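Long-range contact in uncharacterized protein, DUF633, LMOf2365_1472 (PDB 3GNL), which is uncharacterized but probably methylates N1 of adenine 22 in tRNA, with a Rossmann-like fold: residues I91-R105 against V118-L132. Numbering follows the deposited sequence.
Sequences IDTIVIAGMGGTLIR and VTKLILQPNIAAWQL
Strand 93-97 and strand 120-125 are the two parallel strands of a beta-alpha-beta crossover in the Rossmann-like core, their axes 4.6 Å apart. Parallel-sheet hydrogen bonds run from Thr119 N to Asp92 O up to Gly98 N to Gln124 O, with Ile122 N 2.8 Å from Ile94 O. On one face, Leu121 CD2 packs against Ile94 CB, and Leu123 CD2 lies alongside the Ile96 side chain, 3.9 Å from its CG1. On the other, Thr93 and Lys120 run side by side, and Gln124 extends anti to its own N (chi1 -175°), then bends at chi2 (-87°). That bend returns OE1 toward strand 93-97; its chief partner is Arg11 NH1 of helix 10-16, with Gly98 N a weak second, and NE2 reaches OD1 of the modelled Asn126 conformer at 2.9 Å. Beyond the strands, Ile127 O accepts a hydrogen bond from Gly101 N, just after the N-cap Gly100, whose CA sits tightly against Ile127 CG2 at 3.5 Å. Leu132 CD2 meets Ile104 CG2 at 3.6 Å, the two side chains crossing nearly at right angles. Next to them the extended Arg105 donates a hydrogen bond from NH1 to Gln131 OE1, 3.0 Å, at the guanidinium edge, the guanidinium and amide planes 76° apart; Glu134 shares NH1 and Glu109 takes NE, both as salt bridges. Strand 23-28 flanks strand 93-97 and strand 154-163 runs antiparallel beside strand 120-125, while helix 10-16 packs on the Val95 and Ile122 face and helix 101-110 on that of Ile96 and Leu123.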
ATOM      1  N   ILE A  91      13.522   1.101 -14.393  1.00 28.44           N
ATOM      2  CA  ILE A  91      13.085   1.301 -13.005  1.00 27.26           C
ATOM      3  C   ILE A  91      13.230   0.023 -12.167  1.00 23.40           C
ATOM      4  O   ILE A  91      12.841  -1.056 -12.631  1.00 27.74           O
ATOM      5  CB  ILE A  91      11.627   1.750 -13.031  1.00 27.48           C
ATOM      6  CG1 ILE A  91      11.478   3.111 -13.726  1.00 28.55           C
ATOM      7  CG2 ILE A  91      11.005   1.719 -11.608  1.00 27.89           C
ATOM      8  CD1 ILE A  91      12.307   4.251 -13.174  1.00 28.25           C
ATOM      9  N   ASP A  92      13.818   0.144 -10.979  1.00 24.96           N
ATOM     10  CA  ASP A  92      14.061  -0.974 -10.068  1.00 23.83           C
ATOM     11  C   ASP A  92      12.910  -1.136  -9.066  1.00 26.39           C
ATOM     12  O   ASP A  92      12.519  -2.277  -8.731  1.00 25.59           O
ATOM     13  CB  ASP A  92      15.358  -0.793  -9.275  1.00 26.63           C
ATOM     14  CG  ASP A  92      16.572  -0.653 -10.182  1.00 27.72           C
ATOM     15  OD1 ASP A  92      16.801  -1.621 -10.934  1.00 29.96           O
ATOM     16  OD2 ASP A  92      17.240   0.407 -10.141  1.00 29.82           O
ATOM     17  N   THR A  93      12.388   0.001  -8.616  1.00 24.41           N
ATOM     18  CA  THR A  93      11.415   0.047  -7.521  1.00 23.07           C
ATOM     19  C   THR A  93      10.238   0.938  -7.898  1.00 23.75           C
ATOM     20  O   THR A  93      10.444   2.053  -8.349  1.00 22.62           O
ATOM     21  CB  THR A  93      12.095   0.543  -6.280  1.00 24.24           C
ATOM     22  OG1 THR A  93      13.144  -0.370  -5.963  1.00 24.95           O
ATOM     23  CG2 THR A  93      11.107   0.563  -5.103  1.00 21.90           C
ATOM     24  N   ILE A  94       8.995   0.494  -7.652  1.00 22.32           N
ATOM     25  CA  ILE A  94       7.838   1.363  -7.839  1.00 21.60           C
ATOM     26  C   ILE A  94       7.147   1.552  -6.495  1.00 21.61           C
ATOM     27  O   ILE A  94       6.959   0.550  -5.763  1.00 21.31           O
ATOM     28  CB  ILE A  94       6.806   0.787  -8.824  1.00 22.12           C
ATOM     29  CG1 ILE A  94       7.417   0.521 -10.222  1.00 24.89           C
ATOM     30  CG2 ILE A  94       5.575   1.717  -8.935  1.00 23.85           C
ATOM     31  CD1 ILE A  94       6.451  -0.130 -11.172  1.00 25.59           C
ATOM     32  N   VAL A  95       6.871   2.829  -6.167  1.00 19.17           N
ATOM     33  CA  VAL A  95       6.125   3.214  -4.955  1.00 19.74           C
ATOM     34  C   VAL A  95       4.743   3.640  -5.365  1.00 19.12           C
ATOM     35  O   VAL A  95       4.599   4.426  -6.278  1.00 19.92           O
ATOM     36  CB  VAL A  95       6.801   4.399  -4.237  1.00 19.69           C
ATOM     37  CG1 VAL A  95       6.050   4.862  -3.000  1.00 21.04           C
ATOM     38  CG2 VAL A  95       8.252   4.071  -3.877  1.00 21.23           C
ATOM     39  N   ILE A  96       3.706   3.080  -4.724  1.00 19.32           N
ATOM     40  CA  ILE A  96       2.317   3.568  -4.946  1.00 19.64           C
ATOM     41  C   ILE A  96       1.712   3.702  -3.545  1.00 18.22           C
ATOM     42  O   ILE A  96       1.449   2.673  -2.880  1.00 20.63           O
ATOM     43  CB  ILE A  96       1.452   2.609  -5.836  1.00 19.59           C
ATOM     44  CG1 ILE A  96       2.266   2.118  -7.049  1.00 20.83           C
ATOM     45  CG2 ILE A  96       0.154   3.331  -6.286  1.00 20.96           C
ATOM     46  CD1 ILE A  96       1.543   1.103  -7.905  1.00 20.84           C
ATOM     47  N   ALA A  97       1.523   4.946  -3.112  1.00 18.10           N
ATOM     48  CA  ALA A  97       1.062   5.265  -1.749  1.00 18.41           C
ATOM     49  C   ALA A  97      -0.132   6.214  -1.798  1.00 19.67           C
ATOM     50  O   ALA A  97      -0.331   6.902  -2.786  1.00 20.42           O
ATOM     51  CB  ALA A  97       2.207   5.886  -0.937  1.00 19.64           C
ATOM     52  N   GLY A  98      -0.934   6.198  -0.727  1.00 20.15           N
ATOM     53  CA  GLY A  98      -1.978   7.205  -0.521  1.00 20.83           C
ATOM     54  C   GLY A  98      -3.174   7.056  -1.431  1.00 23.36           C
ATOM     55  O   GLY A  98      -3.797   8.039  -1.786  1.00 24.22           O
HETATM   56  N   MSE A  99      -3.471   5.812  -1.810  1.00 22.05           N
HETATM   57  CA  MSE A  99      -4.615   5.536  -2.701  1.00 24.08           C
HETATM   58  C   MSE A  99      -5.299   4.308  -2.155  1.00 22.36           C
HETATM   59  O   MSE A  99      -4.689   3.504  -1.457  1.00 19.96           O
HETATM   60  CB  MSE A  99      -4.104   5.154  -4.093  1.00 26.84           C
HETATM   61  CG  MSE A  99      -3.463   6.260  -4.814  1.00 32.21           C
HETATM   62 SE   MSE A  99      -3.052   5.629  -6.580  1.00 36.28          SE
HETATM   63  CE  MSE A  99      -1.353   6.606  -6.790  1.00 33.29           C
ATOM     64  N   GLY A 100      -6.545   4.083  -2.569  1.00 23.24           N
ATOM     65  CA  GLY A 100      -7.209   2.854  -2.150  1.00 22.35           C
ATOM     66  C   GLY A 100      -6.602   1.618  -2.786  1.00 21.19           C
ATOM     67  O   GLY A 100      -6.108   1.680  -3.928  1.00 22.07           O
ATOM     68  N   GLY A 101      -6.697   0.507  -2.067  1.00 22.18           N
ATOM     69  CA  GLY A 101      -6.192  -0.805  -2.542  1.00 22.31           C
ATOM     70  C   GLY A 101      -6.718  -1.225  -3.886  1.00 23.69           C
ATOM     71  O   GLY A 101      -5.965  -1.804  -4.655  1.00 23.61           O
ATOM     72  N   THR A 102      -8.013  -0.999  -4.167  1.00 24.30           N
ATOM     73  CA  THR A 102      -8.604  -1.372  -5.452  1.00 27.45           C
ATOM     74  C   THR A 102      -7.954  -0.563  -6.589  1.00 26.71           C
ATOM     75  O   THR A 102      -7.613  -1.128  -7.629  1.00 26.76           O
ATOM     76  CB  THR A 102     -10.150  -1.215  -5.441  1.00 29.19           C
ATOM     77  OG1 THR A 102     -10.660  -1.911  -4.303  1.00 31.48           O
ATOM     78  CG2 THR A 102     -10.763  -1.823  -6.669  1.00 31.66           C
ATOM     79  N   LEU A 103      -7.760   0.738  -6.361  1.00 27.00           N
ATOM     80  CA  LEU A 103      -7.161   1.646  -7.357  1.00 26.67           C
ATOM     81  C   LEU A 103      -5.726   1.228  -7.650  1.00 24.48           C
ATOM     82  O   LEU A 103      -5.307   1.222  -8.814  1.00 24.30           O
ATOM     83  CB  LEU A 103      -7.159   3.116  -6.911  1.00 28.00           C
ATOM     84  CG  LEU A 103      -6.571   4.127  -7.935  1.00 31.60           C
ATOM     85  CD1 LEU A 103      -7.049   3.920  -9.419  1.00 32.99           C
ATOM     86  CD2 LEU A 103      -6.812   5.567  -7.508  1.00 31.52           C
ATOM     87  N   ILE A 104      -4.985   0.914  -6.588  1.00 22.88           N
ATOM     88  CA  ILE A 104      -3.610   0.443  -6.732  1.00 20.95           C
ATOM     89  C   ILE A 104      -3.562  -0.855  -7.500  1.00 22.93           C
ATOM     90  O   ILE A 104      -2.729  -1.025  -8.382  1.00 23.66           O
ATOM     91  CB  ILE A 104      -2.859   0.269  -5.356  1.00 19.24           C
ATOM     92  CG1 ILE A 104      -2.719   1.619  -4.646  1.00 18.30           C
ATOM     93  CG2 ILE A 104      -1.466  -0.350  -5.582  1.00 19.54           C
ATOM     94  CD1 ILE A 104      -2.059   1.588  -3.267  1.00 18.72           C
ATOM     95  N   ARG A 105      -4.472  -1.766  -7.176  1.00 23.04           N
ATOM     96  CA  ARG A 105      -4.538  -3.036  -7.868  1.00 24.58           C
ATOM     97  C   ARG A 105      -4.764  -2.775  -9.356  1.00 24.92           C
ATOM     98  O   ARG A 105      -4.084  -3.393 -10.200  1.00 25.96           O
ATOM     99  CB  ARG A 105      -5.670  -3.927  -7.306  1.00 23.81           C
ATOM    100  CG  ARG A 105      -5.613  -5.351  -7.920  1.00 26.33           C
ATOM    101  CD  ARG A 105      -6.510  -6.327  -7.141  1.00 27.18           C
ATOM    102  NE  ARG A 105      -6.374  -7.679  -7.675  1.00 28.52           N
ATOM    103  CZ  ARG A 105      -6.866  -8.786  -7.110  1.00 29.84           C
ATOM    104  NH1 ARG A 105      -7.587  -8.728  -5.990  1.00 29.85           N
ATOM    105  NH2 ARG A 105      -6.650  -9.966  -7.693  1.00 31.97           N
ATOM    106  N   VAL A 118      11.203  -4.616 -13.086  1.00 29.98           N
ATOM    107  CA  VAL A 118      11.030  -4.076 -11.722  1.00 29.21           C
ATOM    108  C   VAL A 118      11.234  -5.175 -10.670  1.00 27.78           C
ATOM    109  O   VAL A 118      10.689  -6.289 -10.828  1.00 29.55           O
ATOM    110  CB  VAL A 118       9.635  -3.417 -11.561  1.00 28.18           C
ATOM    111  CG1 VAL A 118       9.434  -2.944 -10.130  1.00 26.31           C
ATOM    112  CG2 VAL A 118       9.489  -2.247 -12.529  1.00 27.23           C
ATOM    113  N   THR A 119      11.996  -4.884  -9.620  1.00 26.27           N
ATOM    114  CA  THR A 119      12.321  -5.899  -8.601  1.00 27.51           C
ATOM    115  C   THR A 119      11.754  -5.613  -7.185  1.00 26.30           C
ATOM    116  O   THR A 119      11.956  -6.387  -6.225  1.00 26.27           O
ATOM    117  CB  THR A 119      13.845  -6.131  -8.495  1.00 29.50           C
ATOM    118  OG1 THR A 119      14.520  -4.874  -8.325  1.00 29.13           O
ATOM    119  CG2 THR A 119      14.393  -6.817  -9.767  1.00 30.42           C
ATOM    120  N   LYS A 120      11.086  -4.468  -7.039  1.00 24.13           N
ATOM    121  CA  LYS A 120      10.548  -4.109  -5.727  1.00 23.28           C
ATOM    122  C   LYS A 120       9.333  -3.231  -5.906  1.00 23.80           C
ATOM    123  O   LYS A 120       9.342  -2.293  -6.714  1.00 23.03           O
ATOM    124  CB  LYS A 120      11.603  -3.451  -4.854  1.00 23.44           C
ATOM    125  CG  LYS A 120      11.152  -3.091  -3.413  1.00 24.13           C
ATOM    126  CD  LYS A 120      12.279  -2.909  -2.391  1.00 26.84           C
ATOM    127  CE  LYS A 120      13.298  -1.864  -2.857  1.00 27.22           C
ATOM    128  NZ  LYS A 120      14.314  -1.827  -1.800  1.00 28.13           N
ATOM    129  N   LEU A 121       8.247  -3.549  -5.186  1.00 22.24           N
ATOM    130  CA  LEU A 121       7.087  -2.644  -5.103  1.00 21.99           C
ATOM    131  C   LEU A 121       6.950  -2.286  -3.644  1.00 20.56           C
ATOM    132  O   LEU A 121       7.063  -3.140  -2.760  1.00 21.42           O
ATOM    133  CB  LEU A 121       5.761  -3.296  -5.564  1.00 21.94           C
ATOM    134  CG  LEU A 121       5.702  -3.920  -6.948  1.00 22.03           C
ATOM    135  CD1 LEU A 121       4.403  -4.745  -7.194  1.00 22.66           C
ATOM    136  CD2 LEU A 121       5.836  -2.817  -7.986  1.00 25.96           C
ATOM    137  N   ILE A 122       6.708  -1.003  -3.390  1.00 18.86           N
ATOM    138  CA  ILE A 122       6.403  -0.542  -2.030  1.00 19.64           C
ATOM    139  C   ILE A 122       5.009   0.101  -2.086  1.00 19.40           C
ATOM    140  O   ILE A 122       4.801   1.147  -2.774  1.00 19.82           O
ATOM    141  CB  ILE A 122       7.391   0.500  -1.538  1.00 19.70           C
ATOM    142  CG1 ILE A 122       8.819  -0.081  -1.550  1.00 20.88           C
ATOM    143  CG2 ILE A 122       7.011   0.909  -0.125  1.00 21.36           C
ATOM    144  CD1 ILE A 122       9.934   1.008  -1.510  1.00 19.35           C
ATOM    145  N   LEU A 123       4.019  -0.561  -1.469  1.00 19.22           N
ATOM    146  CA  LEU A 123       2.622  -0.121  -1.693  1.00 18.64           C
ATOM    147  C   LEU A 123       2.044   0.281  -0.343  1.00 18.99           C
ATOM    148  O   LEU A 123       2.288  -0.374   0.682  1.00 18.99           O
ATOM    149  CB  LEU A 123       1.791  -1.273  -2.291  1.00 18.71           C
ATOM    150  CG  LEU A 123       2.383  -1.938  -3.512  1.00 19.06           C
ATOM    151  CD1 LEU A 123       1.399  -3.052  -3.942  1.00 20.89           C
ATOM    152  CD2 LEU A 123       2.644  -0.914  -4.632  1.00 19.95           C
ATOM    153  N   GLN A 124       1.285   1.381  -0.345  1.00 18.30           N
ATOM    154  CA  GLN A 124       0.688   1.851   0.898  1.00 19.78           C
ATOM    155  C   GLN A 124      -0.773   2.163   0.591  1.00 18.01           C
ATOM    156  O   GLN A 124      -1.096   3.278   0.246  1.00 18.60           O
ATOM    157  CB  GLN A 124       1.461   3.040   1.456  1.00 20.57           C
ATOM    158  CG  GLN A 124       0.941   3.506   2.847  1.00 21.01           C
ATOM    159  CD  GLN A 124      -0.194   4.489   2.709  1.00 24.24           C
ATOM    160  OE1 GLN A 124      -0.025   5.516   2.079  1.00 23.48           O
ATOM    161  NE2 GLN A 124      -1.371   4.150   3.259  1.00 28.14           N
ATOM    162  N   PRO A 125      -1.648   1.158   0.740  1.00 19.28           N
ATOM    163  CA  PRO A 125      -3.085   1.375   0.469  1.00 19.06           C
ATOM    164  C   PRO A 125      -3.818   1.957   1.679  1.00 20.96           C
ATOM    165  O   PRO A 125      -3.536   1.580   2.818  1.00 25.08           O
ATOM    166  CB  PRO A 125      -3.602  -0.023   0.194  1.00 19.69           C
ATOM    167  CG  PRO A 125      -2.736  -0.920   1.103  1.00 20.18           C
ATOM    168  CD  PRO A 125      -1.351  -0.240   1.059  1.00 19.19           C
ATOM    169  N   ASN A 126      -4.731   2.869   1.401  1.00 20.43           N
ATOM    170  CA  ASN A 126      -5.503   3.565   2.439  0.70 22.40           C
ATOM    171  C   ASN A 126      -6.765   2.781   2.819  1.00 23.79           C
ATOM    172  O   ASN A 126      -7.439   3.143   3.768  1.00 25.52           O
ATOM    173  CB  ASN A 126      -5.905   4.943   1.944  0.70 24.39           C
ATOM    174  CG  ASN A 126      -4.750   5.934   1.967  0.70 24.11           C
ATOM    175  OD1 ASN A 126      -3.691   5.685   2.556  0.70 26.81           O
ATOM    176  ND2 ASN A 126      -4.949   7.046   1.327  0.70 25.19           N
ATOM    177  N   ILE A 127      -7.103   1.761   2.035  1.00 21.91           N
ATOM    178  CA  ILE A 127      -8.309   0.922   2.246  1.00 22.78           C
ATOM    179  C   ILE A 127      -8.054  -0.372   1.512  1.00 23.40           C
ATOM    180  O   ILE A 127      -7.284  -0.389   0.528  1.00 22.70           O
ATOM    181  CB  ILE A 127      -9.626   1.652   1.703  1.00 24.90           C
ATOM    182  CG1 ILE A 127     -10.934   0.913   2.062  1.00 27.28           C
ATOM    183  CG2 ILE A 127      -9.584   1.901   0.216  1.00 27.77           C
ATOM    184  CD1 ILE A 127     -12.234   1.740   1.635  1.00 27.51           C
ATOM    185  N   ALA A 128      -8.704  -1.443   1.955  1.00 21.86           N
ATOM    186  CA  ALA A 128      -8.692  -2.717   1.228  1.00 22.46           C
ATOM    187  C   ALA A 128      -7.263  -3.215   0.857  1.00 19.91           C
ATOM    188  O   ALA A 128      -7.023  -3.605  -0.312  1.00 20.39           O
ATOM    189  CB  ALA A 128      -9.575  -2.608  -0.009  1.00 22.92           C
ATOM    190  N   ALA A 129      -6.392  -3.207   1.851  1.00 20.72           N
ATOM    191  CA  ALA A 129      -5.026  -3.729   1.682  1.00 20.59           C
ATOM    192  C   ALA A 129      -5.094  -5.180   1.172  1.00 22.00           C
ATOM    193  O   ALA A 129      -4.274  -5.604   0.344  1.00 20.55           O
ATOM    194  CB  ALA A 129      -4.256  -3.659   2.997  1.00 21.00           C
ATOM    195  N   TRP A 130      -6.066  -5.957   1.648  1.00 18.94           N
ATOM    196  CA  TRP A 130      -6.185  -7.347   1.250  1.00 21.37           C
ATOM    197  C   TRP A 130      -6.231  -7.515  -0.275  1.00 20.56           C
ATOM    198  O   TRP A 130      -5.790  -8.564  -0.780  1.00 21.60           O
ATOM    199  CB  TRP A 130      -7.432  -8.004   1.907  1.00 21.54           C
ATOM    200  CG  TRP A 130      -8.743  -7.467   1.369  1.00 23.50           C
ATOM    201  CD1 TRP A 130      -9.472  -6.435   1.893  1.00 24.76           C
ATOM    202  CD2 TRP A 130      -9.471  -7.921   0.212  1.00 25.92           C
ATOM    203  NE1 TRP A 130     -10.609  -6.223   1.154  1.00 26.14           N
ATOM    204  CE2 TRP A 130     -10.638  -7.112   0.111  1.00 26.75           C
ATOM    205  CE3 TRP A 130      -9.258  -8.940  -0.739  1.00 28.00           C
ATOM    206  CZ2 TRP A 130     -11.593  -7.291  -0.901  1.00 29.46           C
ATOM    207  CZ3 TRP A 130     -10.195  -9.111  -1.743  1.00 29.48           C
ATOM    208  CH2 TRP A 130     -11.355  -8.286  -1.811  1.00 29.83           C
ATOM    209  N   GLN A 131      -6.746  -6.533  -1.013  1.00 19.48           N
ATOM    210  CA  GLN A 131      -6.834  -6.597  -2.474  1.00 22.00           C
ATOM    211  C   GLN A 131      -5.435  -6.747  -3.064  1.00 21.04           C
ATOM    212  O   GLN A 131      -5.247  -7.458  -4.051  1.00 21.48           O
ATOM    213  CB  GLN A 131      -7.435  -5.336  -3.061  1.00 24.23           C
ATOM    214  CG  GLN A 131      -8.906  -5.140  -2.811  1.00 29.16           C
ATOM    215  CD  GLN A 131      -9.718  -5.737  -3.917  1.00 31.79           C
ATOM    216  OE1 GLN A 131      -9.188  -6.456  -4.769  1.00 32.23           O
ATOM    217  NE2 GLN A 131     -11.026  -5.463  -3.909  1.00 35.05           N
ATOM    218  N   LEU A 132      -4.470  -6.079  -2.464  1.00 20.58           N
ATOM    219  CA  LEU A 132      -3.103  -6.149  -2.970  1.00 19.72           C
ATOM    220  C   LEU A 132      -2.409  -7.444  -2.553  1.00 19.07           C
ATOM    221  O   LEU A 132      -1.520  -7.961  -3.255  1.00 18.40           O
ATOM    222  CB  LEU A 132      -2.334  -4.914  -2.501  1.00 18.93           C
ATOM    223  CG  LEU A 132      -2.869  -3.618  -3.095  1.00 22.04           C
ATOM    224  CD1 LEU A 132      -2.147  -2.464  -2.478  1.00 20.31           C
ATOM    225  CD2 LEU A 132      -2.752  -3.589  -4.638  1.00 22.62           C
TER
HETATM  226  O   HOH W   1      15.694  -3.984 -10.507  1.00 36.09           O
HETATM  227  O   HOH W   2      14.664  -2.670  -6.394  1.00 27.92           O